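Local coordinates for calcium-regulated actin-bundling protein (Dictyostelium discoideum, PDB 4X3N), which binds and bundles actin filaments under calcium control and may contribute to the structure and reorganization of filopodia and pseudopodia during cell movement, at residues Q44-F49 and I276-R281; I197-E202 and G231-Q236. All blocks are in the same frame, centred on the assembly; numbering follows the deposited sequence.

The centres of the two contacts lie about 26 Å apart, with about 11 Å between their nearest atoms. Contact 2 is nested inside the loop that contact 1 closes: 44-49 comes first, then 197-202, 231-236 and 276-281. The centre of contact 1 is about 8 Å from the centre of the chain, where helix 42-57 meets the final helix 273-290. Contact 2, about 22 Å from that centre, pairs helix 181-211 with helix 232-255, both segments falling within the C-terminal actin-bundling family region. Helix 273-290 provides one side of contact 1 and reaches Tyr200 of contact 2 through Tyr290, so it joins the core near the calcium-binding part to this helix pair.

Contact 1: residues Q44-F49 and I276-R281; sequences QQAVHF and IWWMNR
Two helical segments meet here at Val47 and Trp278, whose CA atoms lie 7.1 Å apart, and no hydrogen bond links them. The contact is carried by the Trp278 indole. Its CG stands anti to the backbone N (chi1 -171°), which carries the ring out toward helix 42-57. Val47 sets CG2 over one face of the indole, 4.1 Å from the centroid of the five-membered ring and 27° off its normal, a CH-pi contact; the same methyl, which stands anti to the valine's own carbonyl carbon, also lies 3.7 Å from Trp278 CB. Ala46 CB approaches the outer end of the indole obliquely, 3.8 Å from both CH2 and CZ3 of Trp278, and makes an off-centre CH-pi contact with the six-membered ring. Thus the last helix of the chain packs onto helix 42-57 in the predominantly helical fold, with Ala46 also touching Phe153 on helix 153-160, which carries the calcium ligand Glu155 of what looks like an EF-hand loop. Edge-to-face contacts with Tyr65 and Trp69 of helix 61-79 add to the aromatic surroundings of Trp278.

Contact 2: residues I197-E202 and G231-Q236; sequences IRAYEE and GPLKEQ
The helical segments 197-202 and 232-236 run nearly antiparallel, their axes 8.8 Å apart at closest approach and 157° between their directions, with the CA atoms of Tyr200 and Leu233 only 5.3 Å apart. Gly231 takes the N-cap position of helix 232-255. Lys234 lays its aliphatic chain across one face of the Tyr200 ring: CB lies 3.9 Å from CE1 of the tyrosine, CD sits above the face toward the rim, and CE comes 4.1 Å from CZ. A bend at chi2 (48°) helps turn the chain over the ring, which it crosses at a slant. Lys234 NZ is 5.9 Å from the ring centroid, at most a weak cation-pi attraction, and instead hydrogen-bonds to Asn238 OD1 and Tyr290 O. The tyrosine hydroxyl, in turn, is hydrogen-bonded to Asp229 OD1, just ahead of the second segment. Leu233 completes the contact, with CD1 3.9 Å from Ala199 O and CD2 4.4 Å from Ala199 CB. Replacing Tyr200 by an alanine would probably leave the methylenes of Lys234 without their flat partner and deprive Asp229 of its hydroxyl mate. Both segments fall within the actin-bundling family region, and Tyr290 of helix 273-290 packs against both Ile197 and Tyr200, bringing the last helix of the chain onto the pair.

Contact 1: residues Q44-F49 and I276-R281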
loop_
_atom_site.group_PDB
_atom_site.type_symbol
_atom_site.label_atom_id
_atom_site.label_comp_id
_atom_site.label_asym_id
_atom_site.label_seq_id
_atom_site.Cartn_x
_atom_site.Cartn_y
_atom_site.Cartn_z
ATOM N N GLN A 44 -9.315 11.516 -17.519
ATOM C CA GLN A 44 -8.678 12.781 -17.669
ATOM C C GLN A 44 -7.224 12.671 -18.115
ATOM O O GLN A 44 -6.699 13.538 -18.815
ATOM C CB GLN A 44 -8.775 13.555 -16.371
ATOM C CG GLN A 44 -10.201 14.068 -16.118
ATOM C CD GLN A 44 -10.278 14.769 -14.775
ATOM O OE1 GLN A 44 -9.531 15.712 -14.501
ATOM N NE2 GLN A 44 -11.140 14.286 -13.928
ATOM N N GLN A 45 -6.563 11.640 -17.679
ATOM C CA GLN A 45 -5.205 11.355 -18.165
ATOM C C GLN A 45 -5.271 11.119 -19.673
ATOM O O GLN A 45 -4.387 11.586 -20.462
ATOM C CB GLN A 45 -4.670 10.100 -17.492
ATOM C CG GLN A 45 -4.325 10.180 -16.022
ATOM C CD GLN A 45 -3.951 8.852 -15.421
ATOM O OE1 GLN A 45 -3.231 8.015 -16.049
ATOM N NE2 GLN A 45 -4.384 8.637 -14.176
ATOM N N ALA A 46 -6.245 10.314 -20.060
ATOM C CA ALA A 46 -6.516 9.985 -21.456
ATOM C C ALA A 46 -6.767 11.229 -22.306
ATOM O O ALA A 46 -6.191 11.416 -23.389
ATOM C CB ALA A 46 -7.706 9.065 -21.555
ATOM N N VAL A 47 -7.613 12.119 -21.812
ATOM C CA VAL A 47 -7.819 13.313 -22.507
ATOM C C VAL A 47 -6.618 14.231 -22.566
ATOM O O VAL A 47 -6.409 14.865 -23.619
ATOM C CB VAL A 47 -9.005 14.076 -21.915
ATOM C CG1 VAL A 47 -8.957 15.521 -22.358
ATOM C CG2 VAL A 47 -10.316 13.387 -22.289
ATOM N N HIS A 48 -5.793 14.300 -21.527
ATOM C CA HIS A 48 -4.565 15.039 -21.628
ATOM C C HIS A 48 -3.724 14.464 -22.756
ATOM O O HIS A 48 -3.146 15.204 -23.582
ATOM C CB HIS A 48 -3.718 14.999 -20.354
ATOM C CG HIS A 48 -4.061 16.062 -19.394
ATOM N ND1 HIS A 48 -5.205 16.006 -18.632
ATOM C CD2 HIS A 48 -3.460 17.233 -19.093
ATOM C CE1 HIS A 48 -5.276 17.072 -17.861
ATOM N NE2 HIS A 48 -4.246 17.850 -18.142
ATOM N N PHE A 49 -3.590 13.160 -22.742
ATOM C CA PHE A 49 -2.782 12.498 -23.807
ATOM C C PHE A 49 -3.311 12.793 -25.220
ATOM O O PHE A 49 -2.548 13.203 -26.111
ATOM C CB PHE A 49 -2.728 11.008 -23.554
ATOM C CG PHE A 49 -2.014 10.226 -24.670
ATOM C CD1 PHE A 49 -0.666 10.287 -24.780
ATOM C CD2 PHE A 49 -2.717 9.515 -25.597
ATOM C CE1 PHE A 49 0.011 9.628 -25.801
ATOM C CE2 PHE A 49 -2.038 8.845 -26.627
ATOM C CZ PHE A 49 -0.679 8.922 -26.701
ATOM N N ILE A 276 -12.905 16.996 -26.938
ATOM C CA ILE A 276 -14.153 17.091 -27.675
ATOM C C ILE A 276 -14.527 15.729 -28.137
ATOM O O ILE A 276 -15.628 15.284 -27.889
ATOM C CB ILE A 276 -14.107 18.146 -28.823
ATOM C CG1 ILE A 276 -13.890 19.567 -28.301
ATOM C CG2 ILE A 276 -15.362 18.049 -29.669
ATOM C CD1 ILE A 276 -14.873 20.016 -27.235
ATOM N N TRP A 277 -13.593 14.990 -28.735
ATOM C CA TRP A 277 -13.903 13.638 -29.178
ATOM C C TRP A 277 -14.360 12.739 -27.985
ATOM O O TRP A 277 -15.305 11.955 -28.090
ATOM C CB TRP A 277 -12.665 13.018 -29.880
ATOM C CG TRP A 277 -12.906 11.588 -30.394
ATOM C CD1 TRP A 277 -13.276 11.215 -31.680
ATOM C CD2 TRP A 277 -12.806 10.370 -29.652
ATOM N NE1 TRP A 277 -13.397 9.850 -31.761
ATOM C CE2 TRP A 277 -13.138 9.308 -30.532
ATOM C CE3 TRP A 277 -12.496 10.068 -28.322
ATOM C CZ2 TRP A 277 -13.168 7.973 -30.116
ATOM C CZ3 TRP A 277 -12.509 8.745 -27.913
ATOM C CH2 TRP A 277 -12.846 7.709 -28.813
ATOM N N TRP A 278 -13.665 12.833 -26.845
ATOM C CA TRP A 278 -13.938 11.895 -25.727
ATOM C C TRP A 278 -15.322 12.135 -25.175
ATOM O O TRP A 278 -16.098 11.227 -24.942
ATOM C CB TRP A 278 -12.909 12.113 -24.608
ATOM C CG TRP A 278 -12.970 11.090 -23.532
ATOM C CD1 TRP A 278 -13.785 11.109 -22.401
ATOM C CD2 TRP A 278 -12.197 9.895 -23.435
ATOM N NE1 TRP A 278 -13.521 10.049 -21.632
ATOM C CE2 TRP A 278 -12.561 9.268 -22.236
ATOM C CE3 TRP A 278 -11.203 9.303 -24.227
ATOM C CZ2 TRP A 278 -12.000 8.047 -21.833
ATOM C CZ3 TRP A 278 -10.634 8.093 -23.812
ATOM C CH2 TRP A 278 -11.011 7.500 -22.631
ATOM N N MET A 279 -15.623 13.400 -24.970
ATOM C CA MET A 279 -16.924 13.734 -24.393
ATOM C C MET A 279 -18.064 13.330 -25.284
ATOM O O MET A 279 -19.056 12.818 -24.826
ATOM C CB MET A 279 -16.979 15.233 -24.094
ATOM C CG MET A 279 -16.163 15.585 -22.871
ATOM S SD MET A 279 -16.440 17.273 -22.302
ATOM C CE MET A 279 -16.304 18.223 -23.863
ATOM N N ASN A 280 -17.913 13.515 -26.584
ATOM C CA ASN A 280 -18.941 13.025 -27.549
ATOM C C ASN A 280 -19.038 11.551 -27.556
ATOM O O ASN A 280 -20.107 10.997 -27.504
ATOM C CB ASN A 280 -18.696 13.597 -28.949
ATOM C CG ASN A 280 -19.208 15.051 -29.087
ATOM O OD1 ASN A 280 -20.368 15.264 -29.337
ATOM N ND2 ASN A 280 -18.352 16.026 -28.888
ATOM N N ARG A 281 -17.909 10.869 -27.626
ATOM C CA ARG A 281 -17.951 9.421 -27.480
ATOM C C ARG A 281 -18.667 8.906 -26.243
ATOM O O ARG A 281 -19.422 7.914 -26.270
ATOM C CB ARG A 281 -16.513 8.892 -27.454
ATOM C CG ARG A 281 -16.413 7.392 -27.516
ATOM C CD ARG A 281 -16.921 6.887 -28.861
ATOM N NE ARG A 281 -16.797 5.444 -28.935
ATOM C CZ ARG A 281 -17.617 4.575 -28.330
ATOM N NH1 ARG A 281 -18.640 4.997 -27.603
ATOM N NH2 ARG A 281 -17.393 3.249 -28.444
#

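Contact 2: residues I197-E202 and G231-Q236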
loop_
_atom_site.group_PDB
_atom_site.type_symbol
_atom_site.label_atom_id
_atom_site.label_comp_id
_atom_site.label_asym_id
_atom_site.label_seq_id
_atom_site.Cartn_x
_atom_site.Cartn_y
_atom_site.Cartn_z
ATOM N N ILE A 197 -26.735 7.641 -12.876
ATOM C CA ILE A 197 -26.697 6.243 -13.227
ATOM C C ILE A 197 -26.487 5.412 -11.993
ATOM O O ILE A 197 -27.195 4.406 -11.781
ATOM C CB ILE A 197 -25.542 5.954 -14.209
ATOM C CG1 ILE A 197 -25.899 6.419 -15.616
ATOM C CG2 ILE A 197 -25.246 4.468 -14.171
ATOM C CD1 ILE A 197 -24.717 6.488 -16.587
ATOM N N ARG A 198 -25.518 5.793 -11.146
ATOM C CA ARG A 198 -25.320 5.060 -9.845
ATOM C C ARG A 198 -26.598 5.084 -9.013
ATOM O O ARG A 198 -27.004 4.085 -8.527
ATOM C CB ARG A 198 -24.150 5.625 -9.035
ATOM C CG ARG A 198 -24.034 5.179 -7.554
ATOM C CD ARG A 198 -22.717 5.622 -6.897
ATOM N NE ARG A 198 -21.591 5.331 -7.769
ATOM C CZ ARG A 198 -20.313 5.630 -7.517
ATOM N NH1 ARG A 198 -19.964 6.252 -6.406
ATOM N NH2 ARG A 198 -19.376 5.285 -8.385
ATOM N N ALA A 199 -27.172 6.256 -8.796
ATOM C CA ALA A 199 -28.406 6.375 -8.030
ATOM C C ALA A 199 -29.485 5.424 -8.602
ATOM O O ALA A 199 -30.094 4.661 -7.856
ATOM C CB ALA A 199 -28.912 7.813 -8.088
ATOM N N TYR A 200 -29.700 5.456 -9.913
ATOM C CA TYR A 200 -30.676 4.565 -10.583
ATOM C C TYR A 200 -30.375 3.068 -10.473
ATOM O O TYR A 200 -31.237 2.262 -10.101
ATOM C CB TYR A 200 -30.826 4.967 -12.043
ATOM C CG TYR A 200 -31.563 3.970 -12.941
ATOM C CD1 TYR A 200 -32.964 3.897 -12.962
ATOM C CD2 TYR A 200 -30.866 3.190 -13.839
ATOM C CE1 TYR A 200 -33.622 3.036 -13.814
ATOM C CE2 TYR A 200 -31.513 2.328 -14.712
ATOM C CZ TYR A 200 -32.882 2.250 -14.694
ATOM O OH TYR A 200 -33.484 1.358 -15.545
ATOM N N GLU A 201 -29.141 2.688 -10.741
ATOM C CA GLU A 201 -28.774 1.276 -10.624
ATOM C C GLU A 201 -28.732 0.835 -9.187
ATOM O O GLU A 201 -29.011 -0.319 -8.895
ATOM C CB GLU A 201 -27.444 0.977 -11.284
ATOM C CG GLU A 201 -27.454 1.277 -12.745
ATOM C CD GLU A 201 -28.075 0.195 -13.640
ATOM O OE1 GLU A 201 -28.716 -0.750 -13.186
ATOM O OE2 GLU A 201 -27.926 0.367 -14.854
ATOM N N GLU A 202 -28.456 1.736 -8.232
ATOM C CA GLU A 202 -28.459 1.238 -6.817
ATOM C C GLU A 202 -29.858 0.947 -6.348
ATOM O O GLU A 202 -30.128 -0.045 -5.647
ATOM C CB GLU A 202 -27.729 2.209 -5.869
ATOM C CG GLU A 202 -26.216 1.944 -5.877
ATOM C CD GLU A 202 -25.399 3.017 -5.185
ATOM O OE1 GLU A 202 -26.014 4.045 -4.807
ATOM O OE2 GLU A 202 -24.158 2.824 -5.038
ATOM N N GLY A 231 -40.037 6.096 -12.793
ATOM C CA GLY A 231 -39.808 6.629 -11.443
ATOM C C GLY A 231 -38.922 7.861 -11.429
ATOM O O GLY A 231 -38.466 8.323 -12.448
ATOM N N PRO A 232 -38.718 8.426 -10.252
ATOM C CA PRO A 232 -37.969 9.650 -10.147
ATOM C C PRO A 232 -36.540 9.527 -10.581
ATOM O O PRO A 232 -36.032 10.396 -11.256
ATOM C CB PRO A 232 -38.007 9.975 -8.646
ATOM C CG PRO A 232 -38.673 8.851 -7.973
ATOM C CD PRO A 232 -39.454 8.113 -9.017
ATOM N N LEU A 233 -35.869 8.492 -10.114
ATOM C CA LEU A 233 -34.416 8.370 -10.350
ATOM C C LEU A 233 -34.142 8.209 -11.855
ATOM O O LEU A 233 -33.164 8.736 -12.376
ATOM C CB LEU A 233 -33.843 7.208 -9.559
ATOM C CG LEU A 233 -34.034 7.356 -8.038
ATOM C CD1 LEU A 233 -33.683 6.102 -7.262
ATOM C CD2 LEU A 233 -33.207 8.523 -7.556
ATOM N N LYS A 234 -35.041 7.543 -12.553
ATOM C CA LYS A 234 -34.857 7.386 -13.975
ATOM C C LYS A 234 -35.144 8.721 -14.616
ATOM O O LYS A 234 -34.428 9.181 -15.488
ATOM C CB LYS A 234 -35.732 6.290 -14.554
ATOM C CG LYS A 234 -35.576 6.147 -16.079
ATOM C CD LYS A 234 -34.088 6.112 -16.423
ATOM C CE LYS A 234 -33.698 5.130 -17.510
ATOM N NZ LYS A 234 -34.119 5.718 -18.785
ATOM N N GLU A 235 -36.169 9.407 -14.130
ATOM C CA GLU A 235 -36.411 10.734 -14.624
ATOM C C GLU A 235 -35.176 11.675 -14.487
ATOM O O GLU A 235 -34.844 12.437 -15.386
ATOM C CB GLU A 235 -37.633 11.331 -13.900
ATOM C CG GLU A 235 -37.967 12.757 -14.325
ATOM C CD GLU A 235 -39.185 13.325 -13.559
ATOM O OE1 GLU A 235 -40.174 13.711 -14.200
ATOM O OE2 GLU A 235 -39.118 13.385 -12.315
ATOM N N GLN A 236 -34.555 11.659 -13.335
ATOM C CA GLN A 236 -33.428 12.537 -13.066
ATOM C C GLN A 236 -32.283 12.170 -14.031
ATOM O O GLN A 236 -31.576 13.039 -14.549
ATOM C CB GLN A 236 -32.987 12.354 -11.629
ATOM C CG GLN A 236 -33.928 12.932 -10.557
ATOM C CD GLN A 236 -34.005 14.442 -10.632
ATOM O OE1 GLN A 236 -32.990 15.150 -10.881
ATOM N NE2 GLN A 236 -35.210 14.975 -10.387
#